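Local coordinates for D-lactate dehydrogenase (Fermentative) (Pseudomonas aeruginosa, PDB 6ABJ), which works as a tetramer, probably catalysing the NADH-dependent reduction of pyruvate to D-lactate in fermentation, at residues T227-D232 against V275-A280; A122-G127 against V307-Q312. One frame throughout, in Å; residues are numbered along the deposited sequence.

Contact 1 of 2, residues T227-D232 against V275-A280; sequences TRHLID and VYEEEA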
loop_
_atom_site.group_PDB
_atom_site.type_symbol
_atom_site.label_atom_id
_atom_site.label_comp_id
_atom_site.label_asym_id
_atom_site.label_seq_id
_atom_site.Cartn_x
_atom_site.Cartn_y
_atom_site.Cartn_z
ATOM N N THR B 227 -23.988 27.860 8.156
ATOM C CA THR B 227 -22.875 26.923 8.459
ATOM C C THR B 227 -22.095 26.516 7.219
ATOM O O THR B 227 -21.156 25.721 7.311
ATOM C CB THR B 227 -23.399 25.681 9.121
ATOM O OG1 THR B 227 -24.366 25.066 8.271
ATOM C CG2 THR B 227 -24.060 26.034 10.432
ATOM N N ARG B 228 -22.501 27.002 6.055
ATOM C CA ARG B 228 -21.785 26.692 4.847
ATOM C C ARG B 228 -20.415 27.314 4.963
ATOM O O ARG B 228 -20.262 28.468 5.283
ATOM C CB ARG B 228 -22.528 27.123 3.578
ATOM C CG ARG B 228 -21.683 27.724 2.455
ATOM C CD ARG B 228 -22.416 27.869 1.153
ATOM N NE ARG B 228 -22.172 26.715 0.336
ATOM C CZ ARG B 228 -21.244 26.660 -0.604
ATOM N NH1 ARG B 228 -20.471 27.710 -0.865
ATOM N NH2 ARG B 228 -21.087 25.548 -1.286
ATOM N N HIS B 229 -19.419 26.502 4.676
ATOM C CA HIS B 229 -18.026 26.906 4.832
ATOM C C HIS B 229 -17.741 27.469 6.205
ATOM O O HIS B 229 -16.904 28.332 6.381
ATOM C CB HIS B 229 -17.564 27.799 3.703
ATOM C CG HIS B 229 -17.439 27.067 2.409
ATOM N ND1 HIS B 229 -16.834 27.600 1.299
ATOM C CD2 HIS B 229 -17.767 25.791 2.079
ATOM C CE1 HIS B 229 -16.821 26.699 0.330
ATOM N NE2 HIS B 229 -17.408 25.601 0.777
ATOM N N LEU B 230 -18.382 26.890 7.213
ATOM C CA LEU B 230 -18.095 27.311 8.614
ATOM C C LEU B 230 -16.607 27.256 8.890
ATOM O O LEU B 230 -16.023 28.203 9.399
ATOM C CB LEU B 230 -18.820 26.426 9.604
ATOM C CG LEU B 230 -18.769 26.869 11.057
ATOM C CD1 LEU B 230 -19.674 28.082 11.203
ATOM C CD2 LEU B 230 -19.259 25.756 11.944
ATOM N N ILE B 231 -15.970 26.132 8.527
ATOM C CA ILE B 231 -14.515 26.088 8.658
ATOM C C ILE B 231 -13.870 26.554 7.348
ATOM O O ILE B 231 -13.800 25.813 6.394
ATOM C CB ILE B 231 -13.998 24.681 8.992
ATOM C CG1 ILE B 231 -14.720 24.072 10.208
ATOM C CG2 ILE B 231 -12.506 24.724 9.221
ATOM C CD1 ILE B 231 -14.625 24.850 11.482
ATOM N N ASP B 232 -13.453 27.798 7.343
ATOM C CA ASP B 232 -12.912 28.443 6.177
ATOM C C ASP B 232 -11.558 28.861 6.637
ATOM O O ASP B 232 -11.178 28.520 7.729
ATOM C CB ASP B 232 -13.793 29.652 5.735
ATOM C CG ASP B 232 -14.005 30.692 6.844
ATOM O OD1 ASP B 232 -13.289 30.669 7.869
ATOM O OD2 ASP B 232 -14.904 31.580 6.654
ATOM N N VAL B 275 -16.841 13.106 4.692
ATOM C CA VAL B 275 -17.657 13.801 3.712
ATOM C C VAL B 275 -16.815 14.829 3.021
ATOM O O VAL B 275 -15.768 15.287 3.550
ATOM C CB VAL B 275 -18.901 14.476 4.389
ATOM C CG1 VAL B 275 -19.792 13.430 5.073
ATOM C CG2 VAL B 275 -18.448 15.486 5.381
ATOM N N TYR B 276 -17.273 15.207 1.842
ATOM C CA TYR B 276 -16.552 16.156 0.995
ATOM C C TYR B 276 -17.591 16.851 0.093
ATOM O O TYR B 276 -18.570 16.242 -0.341
ATOM C CB TYR B 276 -15.497 15.428 0.203
ATOM C CG TYR B 276 -14.687 16.284 -0.693
ATOM C CD1 TYR B 276 -13.787 17.208 -0.182
ATOM C CD2 TYR B 276 -14.777 16.157 -2.068
ATOM C CE1 TYR B 276 -13.027 18.014 -1.036
ATOM C CE2 TYR B 276 -14.008 16.945 -2.907
ATOM C CZ TYR B 276 -13.159 17.877 -2.391
ATOM O OH TYR B 276 -12.402 18.710 -3.213
ATOM N N GLU B 277 -17.373 18.126 -0.129
ATOM C CA GLU B 277 -18.360 18.956 -0.813
ATOM C C GLU B 277 -18.609 18.454 -2.231
ATOM O O GLU B 277 -19.755 18.368 -2.640
ATOM C CB GLU B 277 -17.889 20.397 -0.790
ATOM C CG GLU B 277 -18.860 21.386 -1.417
ATOM C CD GLU B 277 -18.524 22.821 -1.060
ATOM O OE1 GLU B 277 -17.513 23.116 -0.409
ATOM O OE2 GLU B 277 -19.308 23.683 -1.422
ATOM N N GLU B 278 -17.612 17.997 -2.954
ATOM C CA GLU B 278 -17.990 17.471 -4.250
ATOM C C GLU B 278 -18.467 15.966 -4.245
ATOM O O GLU B 278 -18.586 15.381 -5.324
ATOM C CB GLU B 278 -16.875 17.696 -5.273
ATOM C CG GLU B 278 -16.162 19.031 -5.118
ATOM C CD GLU B 278 -17.061 20.226 -5.385
ATOM O OE1 GLU B 278 -18.210 20.024 -5.836
ATOM O OE2 GLU B 278 -16.618 21.370 -5.145
ATOM N N GLU B 279 -18.761 15.351 -3.080
ATOM C CA GLU B 279 -18.798 13.893 -2.969
ATOM C C GLU B 279 -19.751 13.059 -3.863
ATOM O O GLU B 279 -19.374 11.977 -4.313
ATOM C CB GLU B 279 -18.985 13.475 -1.520
ATOM C CG GLU B 279 -20.383 13.611 -0.984
ATOM C CD GLU B 279 -20.472 13.156 0.433
ATOM O OE1 GLU B 279 -19.724 13.689 1.262
ATOM O OE2 GLU B 279 -21.296 12.300 0.737
ATOM N N ALA B 280 -20.984 13.506 -4.125
ATOM C CA ALA B 280 -21.901 12.668 -4.904
ATOM C C ALA B 280 -21.362 12.358 -6.320
ATOM O O ALA B 280 -21.635 11.278 -6.873
ATOM C CB ALA B 280 -23.297 13.297 -4.936
#

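Contact 2 of 2, residues A122-G127 against V307-Q312; sequences AEHAVG and VVTAHQ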
loop_
_atom_site.group_PDB
_atom_site.type_symbol
_atom_site.label_atom_id
_atom_site.label_comp_id
_atom_site.label_asym_id
_atom_site.label_seq_id
_atom_site.Cartn_x
_atom_site.Cartn_y
_atom_site.Cartn_z
ATOM N N ALA B 122 -21.227 8.463 15.064
ATOM C CA ALA B 122 -20.347 8.993 16.089
ATOM C C ALA B 122 -19.147 8.010 16.341
ATOM O O ALA B 122 -18.039 8.447 16.587
ATOM C CB ALA B 122 -21.125 9.221 17.376
ATOM N N GLU B 123 -19.417 6.717 16.281
ATOM C CA GLU B 123 -18.396 5.711 16.401
ATOM C C GLU B 123 -17.332 5.860 15.291
ATOM O O GLU B 123 -16.124 5.732 15.548
ATOM C CB GLU B 123 -18.993 4.329 16.499
ATOM C CG GLU B 123 -19.678 4.085 17.848
ATOM C CD GLU B 123 -20.371 2.734 17.922
ATOM O OE1 GLU B 123 -20.075 1.873 17.096
ATOM O OE2 GLU B 123 -21.238 2.564 18.840
ATOM N N HIS B 124 -17.788 6.147 14.089
ATOM C CA HIS B 124 -16.906 6.295 12.975
ATOM C C HIS B 124 -16.011 7.530 13.161
ATOM O O HIS B 124 -14.825 7.463 12.892
ATOM C CB HIS B 124 -17.678 6.436 11.706
ATOM C CG HIS B 124 -16.802 6.341 10.485
ATOM N ND1 HIS B 124 -16.386 5.143 9.981
ATOM C CD2 HIS B 124 -16.333 7.278 9.641
ATOM C CE1 HIS B 124 -15.649 5.338 8.893
ATOM N NE2 HIS B 124 -15.616 6.633 8.656
ATOM N N ALA B 125 -16.575 8.623 13.673
ATOM C CA ALA B 125 -15.805 9.778 13.994
ATOM C C ALA B 125 -14.721 9.415 14.995
ATOM O O ALA B 125 -13.570 9.838 14.829
ATOM C CB ALA B 125 -16.681 10.913 14.494
ATOM N N VAL B 126 -15.059 8.677 16.051
ATOM C CA VAL B 126 -14.058 8.292 17.032
ATOM C C VAL B 126 -12.984 7.383 16.401
ATOM O O VAL B 126 -11.784 7.511 16.711
ATOM C CB VAL B 126 -14.719 7.664 18.283
ATOM C CG1 VAL B 126 -13.689 7.197 19.269
ATOM C CG2 VAL B 126 -15.674 8.670 18.927
ATOM N N GLY B 127 -13.376 6.494 15.497
ATOM C CA GLY B 127 -12.416 5.670 14.818
ATOM C C GLY B 127 -11.413 6.503 13.986
ATOM O O GLY B 127 -10.199 6.234 13.969
ATOM N N VAL B 307 -6.921 11.289 6.719
ATOM C CA VAL B 307 -7.636 10.049 6.369
ATOM C C VAL B 307 -9.017 10.456 5.887
ATOM O O VAL B 307 -9.701 11.202 6.578
ATOM C CB VAL B 307 -7.785 9.127 7.629
ATOM C CG1 VAL B 307 -8.683 7.956 7.309
ATOM C CG2 VAL B 307 -6.377 8.631 8.063
ATOM N N VAL B 308 -9.368 9.921 4.734
ATOM C CA VAL B 308 -10.665 10.173 4.090
ATOM C C VAL B 308 -11.331 8.837 3.910
ATOM O O VAL B 308 -10.732 7.909 3.393
ATOM C CB VAL B 308 -10.518 10.814 2.723
ATOM C CG1 VAL B 308 -11.918 10.959 2.038
ATOM C CG2 VAL B 308 -9.805 12.131 2.852
ATOM N N THR B 309 -12.579 8.729 4.447
ATOM C CA THR B 309 -13.454 7.639 4.162
ATOM C C THR B 309 -14.625 8.169 3.319
ATOM O O THR B 309 -14.988 9.331 3.444
ATOM C CB THR B 309 -13.931 6.914 5.474
ATOM O OG1 THR B 309 -14.469 7.836 6.389
ATOM C CG2 THR B 309 -12.714 6.200 6.181
ATOM N N ALA B 310 -15.158 7.297 2.459
ATOM C CA ALA B 310 -16.016 7.737 1.369
ATOM C C ALA B 310 -17.496 7.674 1.758
ATOM O O ALA B 310 -18.276 6.814 1.293
ATOM C CB ALA B 310 -15.687 6.994 0.075
ATOM N N HIS B 311 -17.825 8.542 2.702
ATOM C CA HIS B 311 -19.132 8.610 3.361
ATOM C C HIS B 311 -19.607 7.255 3.874
ATOM O O HIS B 311 -20.627 6.672 3.419
ATOM C CB HIS B 311 -20.174 9.265 2.476
ATOM C CG HIS B 311 -21.313 9.845 3.263
ATOM N ND1 HIS B 311 -21.967 10.985 2.873
ATOM C CD2 HIS B 311 -21.821 9.511 4.477
ATOM C CE1 HIS B 311 -22.833 11.337 3.816
ATOM N NE2 HIS B 311 -22.777 10.448 4.794
ATOM N N GLN B 312 -18.762 6.725 4.756
ATOM C CA GLN B 312 -18.797 5.396 5.305
ATOM C C GLN B 312 -19.333 5.377 6.724
ATOM O O GLN B 312 -19.514 4.312 7.323
ATOM C CB GLN B 312 -17.318 4.884 5.278
ATOM C CG GLN B 312 -17.129 3.430 5.436
ATOM C CD GLN B 312 -15.698 3.002 5.615
ATOM O OE1 GLN B 312 -14.806 3.437 4.881
ATOM N NE2 GLN B 312 -15.486 2.102 6.547
#

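Contact 1 of 2, residues T227-D232 against V275-A280
A polar surface contact ties two loops of the Rossmann-type nucleotide-binding domain together, with R228 and H229 closing on the carboxylate of E277. The loops follow strands 216-219 and 268-273, which flank strand 243-247 in the parallel sheet, so the contact spans the place of one intervening strand. A type II turn from T227 to L230, closed by the bond from L230 N to T227 O, sets R228 and H229 side by side at its two central positions. Glutamate suits the facing loop because its chain is long: CG stands anti to the backbone N (chi1 -177°) and the rest runs extended, so that glutamate and imidazole each bridge about a third of the 9.8 Å between the CA atoms of H229 and E277. Each carboxylate oxygen then has a principal partner. The salt bridge runs from R228 NH2 to E277 OE2 at 2.6 Å; OE2 lies obliquely to the guanidinium, and the two planes stand 75° apart. The bend of the arginine at chi3 turns its head over one face of the imidazole, R228 NH1 lying 4.0 Å above the plane of the H229 ring, displaced toward its rim. Beside E277, a type I turn from Y276 to E279 shapes the second loop, and the E279 side chain folds back so that OE1 accepts the N-H of Y276 at 2.9 Å. At the end of the first segment, D232 OD1 caps helix 233-238 through R235 N. The histidine bond is nearly straight: H229 NE2 donates in its ring plane to the syn lone pair of E277 OE1 at 2.8 Å, with 165° at the hydrogen, while its approach to E277 OE2 at 3.5 Å is weak.

Contact 2 of 2, residues A122-G127 against V307-Q312
Next to the NADH site, H124 of helix 118-134 reaches T309, in the loop that leaves the edge strand 306-308 of the nucleotide-binding sheet. The helix follows the five-stranded domain in the chain and packs against the Rossmann domain, so this buried bond joins it to the coenzyme-binding side of the fold. H124 NE2 donates to T309 OG1 at 2.8 Å, almost straight at 173° and with the hydroxyl in the ring plane. With CG anti to the backbone N (chi1 -169°), the imidazole extends off the helix; the two side chains come from opposite directions, and the hydroxyl meets the imidazole at its edge. Threonine fits here because its hydroxyl can accept from H124 and also bond D274 OD1, while the T309 side chain packs on L128 of helix 118-134. The hydroxyl thus links the histidine to D274, a residue seen to bind NADH. Since H124 supplies the proton of its own bond, the hydroxyl is well placed to give its hydrogen to the aspartate. D274 OD1 is gripped by the backbone N of Q312 as well, which draws the loop around that carboxylate. Q312 covers the ring from one face: its backbone carbonyl carbon C lies 4.2 Å above the ring centre, and its CB comes to 4.0 Å from H124 CE1. The two side chains cross at about a right angle, with ring and amide planes 57° apart. A second subunit closes the surroundings, since R134 of that subunit packs on H124 and bonds Q312 O through NH2. The whole forms a buried histidine–threonine–aspartate hydrogen-bond chain beside the NADH site, at the edge of the parallel Rossmann sheet.

Overall arrangement
Contact 1 and contact 2 lie with centres about 15 Å apart, and their second segments meet directly: E279 OE2 and H311 ND1 are 2.6 Å apart, a probable hydrogen bond, while V275 CG1 packs 3.9 Å from H311 CE1. The first pair fits the active-site histidine–glutamate pair of this family, so E279 and H311 probably play that part here. D274, an NADH-binding residue, immediately precedes segment 275-280 and has its side chain about 3 Å from that of T309. The loop after strand 268-273 thus serves both contacts: 275-280 grips 227-232 near the surface, while contact 2 lies buried against a neighbouring subunit. H311 also meets the ring of F314, another NADH-binding residue.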